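CPXV203 protein (Cowpox virus, PDB 4HKJ) probably binds host MHC class I molecules and keeps them in the endoplasmic reticulum, hiding infected cells from cytotoxic T cells. Local coordinates at residues 66-74 / 84-92; 124-134 / 143-151. All blocks are in the same frame, centred on the assembly; numbering follows the deposited sequence.

Contact 1 (66-74 / 84-92)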
ATOM      1  N   PRO D  66     -23.377  23.146  -4.404  1.00 91.95           N
ATOM      2  CA  PRO D  66     -21.968  23.327  -4.035  1.00 85.43           C
ATOM      3  C   PRO D  66     -21.155  22.056  -4.261  1.00 73.34           C
ATOM      4  O   PRO D  66     -21.518  20.996  -3.751  1.00 73.74           O
ATOM      5  CB  PRO D  66     -22.036  23.662  -2.538  1.00 86.57           C
ATOM      6  CG  PRO D  66     -23.384  23.190  -2.089  1.00 90.79           C
ATOM      7  CD  PRO D  66     -24.279  23.392  -3.266  1.00 93.73           C
ATOM      8  N   PHE D  67     -20.073  22.167  -5.027  1.00 60.45           N
ATOM      9  CA  PHE D  67     -19.221  21.020  -5.322  1.00 56.29           C
ATOM     10  C   PHE D  67     -18.506  20.566  -4.054  1.00 56.17           C
ATOM     11  O   PHE D  67     -18.085  21.388  -3.240  1.00 65.06           O
ATOM     12  CB  PHE D  67     -18.214  21.376  -6.421  1.00 57.25           C
ATOM     13  CG  PHE D  67     -17.595  20.182  -7.090  1.00 62.17           C
ATOM     14  CD1 PHE D  67     -18.333  19.397  -7.962  1.00 68.06           C
ATOM     15  CD2 PHE D  67     -16.270  19.852  -6.861  1.00 64.28           C
ATOM     16  CE1 PHE D  67     -17.765  18.299  -8.581  1.00 66.66           C
ATOM     17  CE2 PHE D  67     -15.697  18.756  -7.478  1.00 69.25           C
ATOM     18  CZ  PHE D  67     -16.445  17.978  -8.339  1.00 66.42           C
ATOM     19  N   ILE D  68     -18.376  19.253  -3.884  1.00 46.83           N
ATOM     20  CA  ILE D  68     -17.850  18.694  -2.642  1.00 48.19           C
ATOM     21  C   ILE D  68     -16.342  18.909  -2.487  1.00 55.77           C
ATOM     22  O   ILE D  68     -15.794  18.748  -1.396  1.00 60.06           O
ATOM     23  CB  ILE D  68     -18.198  17.191  -2.504  1.00 44.73           C
ATOM     24  CG1 ILE D  68     -18.246  16.779  -1.030  1.00 47.87           C
ATOM     25  CG2 ILE D  68     -17.216  16.334  -3.283  1.00 42.15           C
ATOM     26  CD1 ILE D  68     -18.745  15.369  -0.801  1.00 50.93           C
ATOM     27  N   ILE D  69     -15.679  19.279  -3.578  1.00 58.96           N
ATOM     28  CA  ILE D  69     -14.248  19.568  -3.541  1.00 53.73           C
ATOM     29  C   ILE D  69     -13.994  21.072  -3.608  1.00 64.01           C
ATOM     30  O   ILE D  69     -14.576  21.770  -4.438  1.00 71.28           O
ATOM     31  CB  ILE D  69     -13.499  18.861  -4.690  1.00 53.80           C
ATOM     32  CG1 ILE D  69     -13.705  17.348  -4.600  1.00 53.35           C
ATOM     33  CG2 ILE D  69     -12.017  19.197  -4.653  1.00 61.33           C
ATOM     34  CD1 ILE D  69     -12.994  16.568  -5.685  1.00 52.25           C
ATOM     35  N   ALA D  70     -13.126  21.567  -2.729  1.00 65.50           N
ATOM     36  CA  ALA D  70     -12.856  23.000  -2.642  1.00 55.88           C
ATOM     37  C   ALA D  70     -11.440  23.380  -3.075  1.00 60.92           C
ATOM     38  O   ALA D  70     -11.240  24.407  -3.724  1.00 66.54           O
ATOM     39  CB  ALA D  70     -13.134  23.505  -1.231  1.00 45.23           C
ATOM     40  N   THR D  71     -10.461  22.555  -2.715  1.00 61.46           N
ATOM     41  CA  THR D  71      -9.061  22.877  -2.983  1.00 65.33           C
ATOM     42  C   THR D  71      -8.359  21.771  -3.773  1.00 67.20           C
ATOM     43  O   THR D  71      -8.635  20.588  -3.582  1.00 66.64           O
ATOM     44  CB  THR D  71      -8.294  23.155  -1.670  1.00 66.66           C
ATOM     45  OG1 THR D  71      -9.042  24.069  -0.859  1.00 73.02           O
ATOM     46  CG2 THR D  71      -6.920  23.747  -1.953  1.00 67.86           C
ATOM     47  N   THR D  72      -7.453  22.167  -4.665  1.00 64.36           N
ATOM     48  CA  THR D  72      -6.688  21.217  -5.467  1.00 55.49           C
ATOM     49  C   THR D  72      -5.189  21.491  -5.352  1.00 54.02           C
ATOM     50  O   THR D  72      -4.749  22.635  -5.466  1.00 61.63           O
ATOM     51  CB  THR D  72      -7.096  21.278  -6.950  1.00 60.05           C
ATOM     52  OG1 THR D  72      -8.524  21.305  -7.058  1.00 71.43           O
ATOM     53  CG2 THR D  72      -6.556  20.072  -7.704  1.00 66.09           C
ATOM     54  N   LYS D  73      -4.409  20.437  -5.123  1.00 48.64           N
ATOM     55  CA  LYS D  73      -2.958  20.558  -5.018  1.00 49.92           C
ATOM     56  C   LYS D  73      -2.264  19.481  -5.842  1.00 57.72           C
ATOM     57  O   LYS D  73      -2.795  18.383  -6.015  1.00 56.24           O
ATOM     58  CB  LYS D  73      -2.511  20.462  -3.559  1.00 49.49           C
ATOM     59  CG  LYS D  73      -3.080  21.544  -2.656  1.00 51.10           C
ATOM     60  CD  LYS D  73      -2.645  21.348  -1.214  1.00 50.29           C
ATOM     61  CE  LYS D  73      -3.248  22.410  -0.314  1.00 59.55           C
ATOM     62  NZ  LYS D  73      -2.803  22.260   1.098  1.00 67.72           N
ATOM     63  N   GLN D  74      -1.079  19.800  -6.351  1.00 63.76           N
ATOM     64  CA  GLN D  74      -0.301  18.847  -7.138  1.00 60.70           C
ATOM     65  C   GLN D  74       1.188  18.923  -6.817  1.00 60.45           C
ATOM     66  O   GLN D  74       1.694  19.960  -6.388  1.00 59.75           O
ATOM     67  CB  GLN D  74      -0.513  19.073  -8.638  1.00 63.58           C
ATOM     68  CG  GLN D  74      -1.905  18.727  -9.140  1.00 71.18           C
ATOM     69  CD  GLN D  74      -2.020  18.839 -10.647  1.00 80.54           C
ATOM     70  OE1 GLN D  74      -3.121  18.897 -11.194  1.00 88.42           O
ATOM     71  NE2 GLN D  74      -0.880  18.869 -11.328  1.00 80.87           N
ATOM     72  N   ILE D  84      -1.910  14.142  -7.118  1.00 52.63           N
ATOM     73  CA  ILE D  84      -2.935  15.180  -7.031  1.00 55.62           C
ATOM     74  C   ILE D  84      -3.748  15.018  -5.749  1.00 60.92           C
ATOM     75  O   ILE D  84      -4.133  13.906  -5.389  1.00 69.10           O
ATOM     76  CB  ILE D  84      -3.893  15.133  -8.240  1.00 50.74           C
ATOM     77  CG1 ILE D  84      -3.105  15.173  -9.552  1.00 55.52           C
ATOM     78  CG2 ILE D  84      -4.890  16.280  -8.183  1.00 43.87           C
ATOM     79  CD1 ILE D  84      -3.975  15.147 -10.791  1.00 46.51           C
ATOM     80  N   GLU D  85      -4.009  16.128  -5.063  1.00 60.82           N
ATOM     81  CA  GLU D  85      -4.764  16.086  -3.814  1.00 59.07           C
ATOM     82  C   GLU D  85      -5.969  17.021  -3.831  1.00 61.75           C
ATOM     83  O   GLU D  85      -5.820  18.242  -3.842  1.00 69.68           O
ATOM     84  CB  GLU D  85      -3.862  16.432  -2.627  1.00 64.49           C
ATOM     85  CG  GLU D  85      -4.559  16.352  -1.278  1.00 80.49           C
ATOM     86  CD  GLU D  85      -3.692  16.864  -0.145  1.00 94.44           C
ATOM     87  OE1 GLU D  85      -3.338  18.062  -0.161  1.00 99.56           O
ATOM     88  OE2 GLU D  85      -3.358  16.069   0.759  1.00 94.50           O
ATOM     89  N   PHE D  86      -7.163  16.437  -3.829  1.00 55.60           N
ATOM     90  CA  PHE D  86      -8.396  17.210  -3.749  1.00 58.21           C
ATOM     91  C   PHE D  86      -8.816  17.345  -2.287  1.00 61.79           C
ATOM     92  O   PHE D  86      -8.897  16.350  -1.565  1.00 66.16           O
ATOM     93  CB  PHE D  86      -9.500  16.541  -4.567  1.00 58.79           C
ATOM     94  CG  PHE D  86      -9.159  16.374  -6.022  1.00 60.67           C
ATOM     95  CD1 PHE D  86      -9.376  17.407  -6.921  1.00 59.97           C
ATOM     96  CD2 PHE D  86      -8.624  15.186  -6.492  1.00 52.87           C
ATOM     97  CE1 PHE D  86      -9.064  17.256  -8.261  1.00 59.56           C
ATOM     98  CE2 PHE D  86      -8.311  15.029  -7.830  1.00 48.96           C
ATOM     99  CZ  PHE D  86      -8.532  16.066  -8.714  1.00 59.91           C
ATOM    100  N   SER D  87      -9.080  18.574  -1.851  1.00 53.97           N
ATOM    101  CA  SER D  87      -9.326  18.830  -0.435  1.00 43.90           C
ATOM    102  C   SER D  87     -10.586  19.651  -0.161  1.00 50.61           C
ATOM    103  O   SER D  87     -11.121  20.313  -1.049  1.00 50.73           O
ATOM    104  CB  SER D  87      -8.113  19.525   0.187  1.00 57.76           C
ATOM    105  OG  SER D  87      -6.918  18.832  -0.120  1.00 73.82           O
ATOM    106  N   ASN D  88     -11.048  19.589   1.084  1.00 50.12           N
ATOM    107  CA  ASN D  88     -12.136  20.429   1.569  1.00 51.76           C
ATOM    108  C   ASN D  88     -12.105  20.470   3.094  1.00 61.66           C
ATOM    109  O   ASN D  88     -12.425  19.482   3.755  1.00 62.45           O
ATOM    110  CB  ASN D  88     -13.492  19.923   1.072  1.00 51.58           C
ATOM    111  CG  ASN D  88     -14.606  20.943   1.262  1.00 58.80           C
ATOM    112  OD1 ASN D  88     -14.609  21.709   2.225  1.00 65.89           O
ATOM    113  ND2 ASN D  88     -15.558  20.957   0.337  1.00 49.77           N
ATOM    114  N   SER D  89     -11.720  21.619   3.640  1.00 61.68           N
ATOM    115  CA  SER D  89     -11.523  21.761   5.081  1.00 62.82           C
ATOM    116  C   SER D  89     -12.820  21.650   5.880  1.00 68.59           C
ATOM    117  O   SER D  89     -12.798  21.301   7.060  1.00 70.57           O
ATOM    118  CB  SER D  89     -10.813  23.080   5.399  1.00 70.05           C
ATOM    119  OG  SER D  89     -11.560  24.191   4.940  1.00 83.66           O
ATOM    120  N   ASN D  90     -13.946  21.952   5.242  1.00 64.35           N
ATOM    121  CA  ASN D  90     -15.241  21.818   5.901  1.00 61.49           C
ATOM    122  C   ASN D  90     -16.389  21.513   4.939  1.00 62.25           C
ATOM    123  O   ASN D  90     -17.022  22.420   4.398  1.00 48.42           O
ATOM    124  CB  ASN D  90     -15.558  23.057   6.744  1.00 68.19           C
ATOM    125  CG  ASN D  90     -16.909  22.966   7.425  1.00 83.23           C
ATOM    126  OD1 ASN D  90     -17.057  22.300   8.451  1.00 90.16           O
ATOM    127  ND2 ASN D  90     -17.902  23.641   6.860  1.00 88.08           N
ATOM    128  N   THR D  91     -16.647  20.226   4.736  1.00 45.07           N
ATOM    129  CA  THR D  91     -17.747  19.781   3.892  1.00 56.52           C
ATOM    130  C   THR D  91     -19.065  19.845   4.655  1.00 65.95           C
ATOM    131  O   THR D  91     -20.138  19.944   4.059  1.00 53.20           O
ATOM    132  CB  THR D  91     -17.546  18.326   3.423  1.00 52.59           C
ATOM    133  OG1 THR D  91     -17.455  17.463   4.564  1.00 51.83           O
ATOM    134  CG2 THR D  91     -16.280  18.195   2.593  1.00 53.21           C
ATOM    135  N   GLY D  92     -18.975  19.793   5.979  1.00 65.44           N
ATOM    136  CA  GLY D  92     -20.149  19.649   6.819  1.00 62.82           C
ATOM    137  C   GLY D  92     -20.523  18.182   6.900  1.00 60.24           C
ATOM    138  O   GLY D  92     -19.953  17.357   6.187  1.00 54.42           O
TER
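Strands 71-74 and 84-88 run antiparallel, their axes 4.6 Å apart at closest and their directions 164° apart, as the two arms of a β-hairpin. Thr71 with Ser87 and Lys73 with Glu85 form the hydrogen-bonded pairs; Ser87 N reaches Thr71 O at 2.7 Å. A classic bulge ends this regular pairing, since Ala70 and Thr71 both donate their N-H to the one carbonyl of Ser87. Beyond the bulge a side chain takes over from the backbone: Asn88 ND2 donates to Ile68 O at 2.8 Å, the carbonyl lying near the amide plane while the donor stands above the plane of the carbonyl. The same amide turns OD1 to the N-H of Asn90 in an Asx turn, so both its ends are engaged and its flip is fixed. On the face carrying Phe86, Ile69 CG2 and CD1 both meet Phe86 CB, the former at 3.7 Å: chi1 of -59° sets CG1 beside the backbone N and CG2 beside the carbonyl carbon, and both branches reach Phe86. Thr72 runs alongside the Phe86 ring, CG2 to CE1 at 3.8 Å, and Gln74 lies beside Ile84. The other face is polar: the extended Lys73 chain runs beside Glu85, with CD 3.5 Å from Glu85 OE1, but NZ stays 4.4 Å from that OE1, short of a salt bridge. Strand 15-25 pairs with 81-88 on the far side, residues 182-184 pair with 71-77, and Phe86 packs on Leu46 and Val57 of the facing sheet, while Gln74 OE1 bonds Thr48.

Contact 2 (124-134 / 143-151)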
ATOM      1  N   TYR D 124     -13.198   2.864  -7.920  1.00 44.20           N
ATOM      2  CA  TYR D 124     -12.207   2.664  -6.870  1.00 48.82           C
ATOM      3  C   TYR D 124     -12.807   2.654  -5.468  1.00 55.84           C
ATOM      4  O   TYR D 124     -12.390   1.871  -4.616  1.00 60.09           O
ATOM      5  CB  TYR D 124     -11.116   3.733  -6.958  1.00 50.61           C
ATOM      6  CG  TYR D 124     -10.043   3.442  -7.985  1.00 55.95           C
ATOM      7  CD1 TYR D 124     -10.194   3.829  -9.309  1.00 59.91           C
ATOM      8  CD2 TYR D 124      -8.876   2.783  -7.626  1.00 61.82           C
ATOM      9  CE1 TYR D 124      -9.214   3.565 -10.247  1.00 62.74           C
ATOM     10  CE2 TYR D 124      -7.892   2.516  -8.555  1.00 70.86           C
ATOM     11  CZ  TYR D 124      -8.066   2.909  -9.864  1.00 70.05           C
ATOM     12  OH  TYR D 124      -7.084   2.640 -10.789  1.00 80.32           O
ATOM     13  N   VAL D 125     -13.774   3.534  -5.225  1.00 59.73           N
ATOM     14  CA  VAL D 125     -14.357   3.665  -3.895  1.00 62.30           C
ATOM     15  C   VAL D 125     -15.878   3.533  -3.917  1.00 62.70           C
ATOM     16  O   VAL D 125     -16.557   4.167  -4.726  1.00 63.52           O
ATOM     17  CB  VAL D 125     -13.966   5.008  -3.236  1.00 59.95           C
ATOM     18  CG1 VAL D 125     -14.534   5.099  -1.827  1.00 58.71           C
ATOM     19  CG2 VAL D 125     -12.454   5.173  -3.211  1.00 37.87           C
ATOM     20  N   GLU D 126     -16.403   2.699  -3.023  1.00 67.60           N
ATOM     21  CA  GLU D 126     -17.843   2.508  -2.887  1.00 69.32           C
ATOM     22  C   GLU D 126     -18.226   2.451  -1.410  1.00 78.52           C
ATOM     23  O   GLU D 126     -18.094   1.411  -0.766  1.00 86.22           O
ATOM     24  CB  GLU D 126     -18.276   1.220  -3.593  1.00 66.55           C
ATOM     25  CG  GLU D 126     -19.763   0.905  -3.481  1.00 87.21           C
ATOM     26  CD  GLU D 126     -20.616   1.762  -4.396  1.00107.14           C
ATOM     27  OE1 GLU D 126     -20.060   2.356  -5.345  1.00118.17           O
ATOM     28  OE2 GLU D 126     -21.842   1.839  -4.169  1.00107.85           O
ATOM     29  N   SER D 127     -18.693   3.575  -0.875  1.00 85.96           N
ATOM     30  CA  SER D 127     -19.084   3.641   0.529  1.00 92.76           C
ATOM     31  C   SER D 127     -20.285   4.559   0.736  1.00108.86           C
ATOM     32  O   SER D 127     -20.739   5.224  -0.196  1.00116.03           O
ATOM     33  CB  SER D 127     -17.912   4.108   1.394  1.00 75.46           C
ATOM     34  OG  SER D 127     -17.533   5.432   1.070  1.00 63.24           O
ATOM     35  N   ASN D 128     -20.787   4.595   1.967  1.00110.60           N
ATOM     36  CA  ASN D 128     -21.953   5.406   2.306  1.00108.04           C
ATOM     37  C   ASN D 128     -21.677   6.905   2.253  1.00 94.07           C
ATOM     38  O   ASN D 128     -22.600   7.709   2.138  1.00 91.14           O
ATOM     39  CB  ASN D 128     -22.480   5.026   3.693  1.00114.20           C
ATOM     40  CG  ASN D 128     -23.082   3.635   3.728  1.00117.34           C
ATOM     41  OD1 ASN D 128     -22.648   2.776   4.495  1.00118.69           O
ATOM     42  ND2 ASN D 128     -24.091   3.408   2.895  1.00116.73           N
ATOM     43  N   TYR D 129     -20.402   7.272   2.336  1.00 80.60           N
ATOM     44  CA  TYR D 129     -20.011   8.677   2.362  1.00 77.07           C
ATOM     45  C   TYR D 129     -19.599   9.199   0.987  1.00 71.14           C
ATOM     46  O   TYR D 129     -19.842  10.361   0.659  1.00 72.08           O
ATOM     47  CB  TYR D 129     -18.871   8.900   3.358  1.00 81.86           C
ATOM     48  CG  TYR D 129     -19.242   8.646   4.804  1.00 89.28           C
ATOM     49  CD1 TYR D 129     -20.568   8.629   5.212  1.00 87.62           C
ATOM     50  CD2 TYR D 129     -18.261   8.426   5.761  1.00 93.10           C
ATOM     51  CE1 TYR D 129     -20.907   8.397   6.532  1.00 89.45           C
ATOM     52  CE2 TYR D 129     -18.590   8.193   7.084  1.00 93.22           C
ATOM     53  CZ  TYR D 129     -19.915   8.180   7.463  1.00 93.78           C
ATOM     54  OH  TYR D 129     -20.250   7.951   8.777  1.00105.97           O
ATOM     55  N   LEU D 130     -18.978   8.341   0.183  1.00 60.67           N
ATOM     56  CA  LEU D 130     -18.405   8.785  -1.081  1.00 53.68           C
ATOM     57  C   LEU D 130     -18.335   7.677  -2.131  1.00 62.49           C
ATOM     58  O   LEU D 130     -18.181   6.501  -1.803  1.00 51.56           O
ATOM     59  CB  LEU D 130     -17.006   9.359  -0.843  1.00 42.22           C
ATOM     60  CG  LEU D 130     -16.470  10.339  -1.889  1.00 55.78           C
ATOM     61  CD1 LEU D 130     -17.301  11.614  -1.893  1.00 40.15           C
ATOM     62  CD2 LEU D 130     -15.005  10.649  -1.635  1.00 49.36           C
ATOM     63  N   HIS D 131     -18.453   8.072  -3.395  1.00 71.02           N
ATOM     64  CA  HIS D 131     -18.285   7.161  -4.522  1.00 70.28           C
ATOM     65  C   HIS D 131     -17.243   7.731  -5.480  1.00 59.90           C
ATOM     66  O   HIS D 131     -17.426   8.817  -6.028  1.00 53.32           O
ATOM     67  CB  HIS D 131     -19.613   6.959  -5.258  1.00 73.88           C
ATOM     68  CG  HIS D 131     -20.686   6.338  -4.419  1.00 77.20           C
ATOM     69  ND1 HIS D 131     -21.489   7.072  -3.573  1.00 87.30           N
ATOM     70  CD2 HIS D 131     -21.092   5.052  -4.301  1.00 74.82           C
ATOM     71  CE1 HIS D 131     -22.342   6.265  -2.968  1.00 90.74           C
ATOM     72  NE2 HIS D 131     -22.122   5.033  -3.393  1.00 84.08           N
ATOM     73  N   ILE D 132     -16.146   7.006  -5.674  1.00 55.79           N
ATOM     74  CA  ILE D 132     -15.080   7.477  -6.554  1.00 47.62           C
ATOM     75  C   ILE D 132     -14.885   6.571  -7.768  1.00 56.57           C
ATOM     76  O   ILE D 132     -14.471   5.419  -7.640  1.00 55.18           O
ATOM     77  CB  ILE D 132     -13.738   7.628  -5.807  1.00 40.36           C
ATOM     78  CG1 ILE D 132     -13.873   8.643  -4.669  1.00 45.95           C
ATOM     79  CG2 ILE D 132     -12.638   8.053  -6.768  1.00 43.68           C
ATOM     80  CD1 ILE D 132     -12.582   8.894  -3.912  1.00 42.05           C
ATOM     81  N   THR D 133     -15.188   7.106  -8.947  1.00 63.25           N
ATOM     82  CA  THR D 133     -14.985   6.382 -10.197  1.00 56.75           C
ATOM     83  C   THR D 133     -13.911   7.077 -11.030  1.00 58.17           C
ATOM     84  O   THR D 133     -13.957   8.292 -11.227  1.00 63.49           O
ATOM     85  CB  THR D 133     -16.288   6.292 -11.012  1.00 66.24           C
ATOM     86  OG1 THR D 133     -17.339   5.780 -10.183  1.00 66.88           O
ATOM     87  CG2 THR D 133     -16.107   5.379 -12.211  1.00 74.97           C
ATOM     88  N   VAL D 134     -12.941   6.307 -11.512  1.00 52.67           N
ATOM     89  CA  VAL D 134     -11.830   6.874 -12.270  1.00 44.89           C
ATOM     90  C   VAL D 134     -11.746   6.339 -13.698  1.00 59.91           C
ATOM     91  O   VAL D 134     -11.707   5.128 -13.922  1.00 52.64           O
ATOM     92  CB  VAL D 134     -10.483   6.640 -11.560  1.00 43.27           C
ATOM     93  CG1 VAL D 134      -9.333   7.151 -12.416  1.00 44.69           C
ATOM     94  CG2 VAL D 134     -10.483   7.316 -10.204  1.00 41.01           C
ATOM     95  N   HIS D 143       0.162   3.210 -14.045  1.00 61.52           N
ATOM     96  CA  HIS D 143      -0.550   2.798 -12.839  1.00 62.03           C
ATOM     97  C   HIS D 143      -1.247   3.978 -12.164  1.00 56.58           C
ATOM     98  O   HIS D 143      -0.757   5.106 -12.207  1.00 59.89           O
ATOM     99  CB  HIS D 143       0.404   2.122 -11.853  1.00 51.46           C
ATOM    100  CG  HIS D 143      -0.277   1.570 -10.639  1.00 49.80           C
ATOM    101  ND1 HIS D 143      -0.579   2.343  -9.540  1.00 50.39           N
ATOM    102  CD2 HIS D 143      -0.721   0.323 -10.355  1.00 76.01           C
ATOM    103  CE1 HIS D 143      -1.179   1.596  -8.630  1.00 58.35           C
ATOM    104  NE2 HIS D 143      -1.276   0.366  -9.100  1.00 68.33           N
ATOM    105  N   LEU D 144      -2.391   3.707 -11.541  1.00 46.65           N
ATOM    106  CA  LEU D 144      -3.149   4.735 -10.836  1.00 44.09           C
ATOM    107  C   LEU D 144      -3.662   4.222  -9.493  1.00 42.61           C
ATOM    108  O   LEU D 144      -4.353   3.205  -9.429  1.00 65.37           O
ATOM    109  CB  LEU D 144      -4.317   5.227 -11.696  1.00 44.51           C
ATOM    110  CG  LEU D 144      -5.135   6.417 -11.192  1.00 50.14           C
ATOM    111  CD1 LEU D 144      -5.474   7.348 -12.343  1.00 43.32           C
ATOM    112  CD2 LEU D 144      -6.408   5.959 -10.497  1.00 57.95           C
ATOM    113  N   GLY D 145      -3.317   4.932  -8.424  1.00 59.40           N
ATOM    114  CA  GLY D 145      -3.786   4.592  -7.094  1.00 49.67           C
ATOM    115  C   GLY D 145      -4.601   5.723  -6.503  1.00 49.48           C
ATOM    116  O   GLY D 145      -4.343   6.893  -6.781  1.00 58.15           O
ATOM    117  N   VAL D 146      -5.596   5.376  -5.692  1.00 56.72           N
ATOM    118  CA  VAL D 146      -6.474   6.375  -5.087  1.00 61.51           C
ATOM    119  C   VAL D 146      -6.617   6.168  -3.584  1.00 64.26           C
ATOM    120  O   VAL D 146      -7.028   5.101  -3.132  1.00 60.88           O
ATOM    121  CB  VAL D 146      -7.874   6.359  -5.716  1.00 56.05           C
ATOM    122  CG1 VAL D 146      -8.797   7.335  -4.998  1.00 35.28           C
ATOM    123  CG2 VAL D 146      -7.802   6.682  -7.195  1.00 53.23           C
ATOM    124  N   ASN D 147      -6.283   7.197  -2.811  1.00 66.45           N
ATOM    125  CA  ASN D 147      -6.506   7.155  -1.374  1.00 68.49           C
ATOM    126  C   ASN D 147      -7.670   8.061  -0.991  1.00 64.52           C
ATOM    127  O   ASN D 147      -7.854   9.129  -1.574  1.00 62.43           O
ATOM    128  CB  ASN D 147      -5.240   7.536  -0.610  1.00 80.18           C
ATOM    129  CG  ASN D 147      -5.050   6.704   0.644  1.00 98.49           C
ATOM    130  OD1 ASN D 147      -4.453   5.627   0.604  1.00109.26           O
ATOM    131  ND2 ASN D 147      -5.560   7.199   1.766  1.00101.09           N
ATOM    132  N   TYR D 148      -8.454   7.623  -0.015  1.00 66.69           N
ATOM    133  CA  TYR D 148      -9.692   8.307   0.339  1.00 58.56           C
ATOM    134  C   TYR D 148      -9.837   8.469   1.850  1.00 64.10           C
ATOM    135  O   TYR D 148      -9.606   7.530   2.613  1.00 74.39           O
ATOM    136  CB  TYR D 148     -10.886   7.557  -0.264  1.00 55.13           C
ATOM    137  CG  TYR D 148     -12.176   7.645   0.522  1.00 57.46           C
ATOM    138  CD1 TYR D 148     -12.890   8.833   0.598  1.00 63.97           C
ATOM    139  CD2 TYR D 148     -12.696   6.525   1.158  1.00 48.87           C
ATOM    140  CE1 TYR D 148     -14.075   8.910   1.306  1.00 78.87           C
ATOM    141  CE2 TYR D 148     -13.880   6.590   1.866  1.00 59.73           C
ATOM    142  CZ  TYR D 148     -14.565   7.785   1.938  1.00 85.05           C
ATOM    143  OH  TYR D 148     -15.745   7.859   2.641  1.00102.56           O
ATOM    144  N   SER D 149     -10.210   9.673   2.272  1.00 61.07           N
ATOM    145  CA  SER D 149     -10.374   9.981   3.687  1.00 56.20           C
ATOM    146  C   SER D 149     -11.475  11.016   3.898  1.00 59.32           C
ATOM    147  O   SER D 149     -11.419  12.116   3.345  1.00 67.74           O
ATOM    148  CB  SER D 149      -9.055  10.480   4.280  1.00 50.60           C
ATOM    149  OG  SER D 149      -9.181  10.716   5.673  1.00 70.38           O
ATOM    150  N   PHE D 150     -12.472  10.657   4.700  1.00 49.64           N
ATOM    151  CA  PHE D 150     -13.623  11.523   4.930  1.00 52.68           C
ATOM    152  C   PHE D 150     -14.206  11.280   6.319  1.00 56.26           C
ATOM    153  O   PHE D 150     -14.961  10.329   6.526  1.00 58.04           O
ATOM    154  CB  PHE D 150     -14.687  11.273   3.858  1.00 60.60           C
ATOM    155  CG  PHE D 150     -15.800  12.282   3.854  1.00 74.45           C
ATOM    156  CD1 PHE D 150     -15.525  13.632   3.730  1.00 75.97           C
ATOM    157  CD2 PHE D 150     -17.121  11.879   3.951  1.00 82.47           C
ATOM    158  CE1 PHE D 150     -16.544  14.565   3.716  1.00 73.29           C
ATOM    159  CE2 PHE D 150     -18.147  12.808   3.937  1.00 83.30           C
ATOM    160  CZ  PHE D 150     -17.857  14.153   3.820  1.00 75.16           C
HETATM  161  N   MSE D 151     -13.854  12.143   7.267  1.00 52.15           N
HETATM  162  CA  MSE D 151     -14.312  12.006   8.645  1.00 54.65           C
HETATM  163  C   MSE D 151     -14.169  13.317   9.408  1.00 55.61           C
HETATM  164  O   MSE D 151     -13.533  14.253   8.931  1.00 55.45           O
HETATM  165  CB  MSE D 151     -13.530  10.902   9.358  1.00 59.00           C
HETATM  166  CG  MSE D 151     -12.023  11.074   9.294  1.00 58.82           C
HETATM  167 SE   MSE D 151     -11.056   9.561  10.052  1.00145.38          SE
HETATM  168  CE  MSE D 151      -9.245  10.082   9.548  1.00 81.73           C
TER
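Tyr148 sends its phenol across the interface between two sheets and up to the loop at the end of a facing hairpin, where Ser127, Tyr129 and Leu130 gather around it. Val125 CG1 sits over one face of the ring, a CH-pi contact 4.2 Å from its centroid, and the two side chains cross at nearly a right angle. Leu130 slides past the ring in the opposite direction and brings CD2 to 3.5 Å from Tyr148 CE1. At the hydroxyl the polar link is slight: Ser127 OG may make a weak hydrogen bond to Tyr148 OH, 3.4 Å away, but the carbonyl of Leu130 is an alternative acceptor for the same proton. Tyr148 OH also lies at the edge of the Tyr129 ring, and CB of Tyr129 meets the edge of the Phe150 ring, with 3.5 Å from Tyr129 CB to Phe150 CD2; the two rings are steeply inclined, at 75°. Toward the other end, a classic bulge puts Tyr124 and Val125 together opposite Ile132, and both these neighbours turn inward. With CG beside the backbone N (chi1 -82°), the Tyr124 ring presents one face to Val146 CG2, 4.1 Å from the ring centroid, and Tyr124 OH comes to 3.1 Å from Leu144 O. Val134 and Leu144 meet tip to tip, CG1 to CD2 at 3.7 Å. These contacts close one edge of a β-sandwich, where its two sheets meet. Strand 141-152 borders the five-stranded sheet, hairpin 119-137 borders the six-stranded one, and Ile19 and Met21 of strand 15-25 continue the apolar layer inward; Tyr124 and Glu126 meanwhile bond through their backbone to another protein chain of the complex.

Overall arrangement
Contact 1 works within one sheet and contact 2 between two. In contact 1 backbone bonds do most of the joining, and its faces differ, one turned to the interior, largely apolar but including Thr72 and the bonded Gln74, the other polar and partly exposed. Contact 2 is more fully buried; its segments share no backbone bond, and rings and branched side chains carry it. Both draw on the five-stranded sheet, where strand 15-25 separates the strand of 84-92 from that of 143-151. Their centres lie about 14 Å apart, and Thr91 meets Phe150 and Ile68 meets Leu130, so the two contacts adjoin.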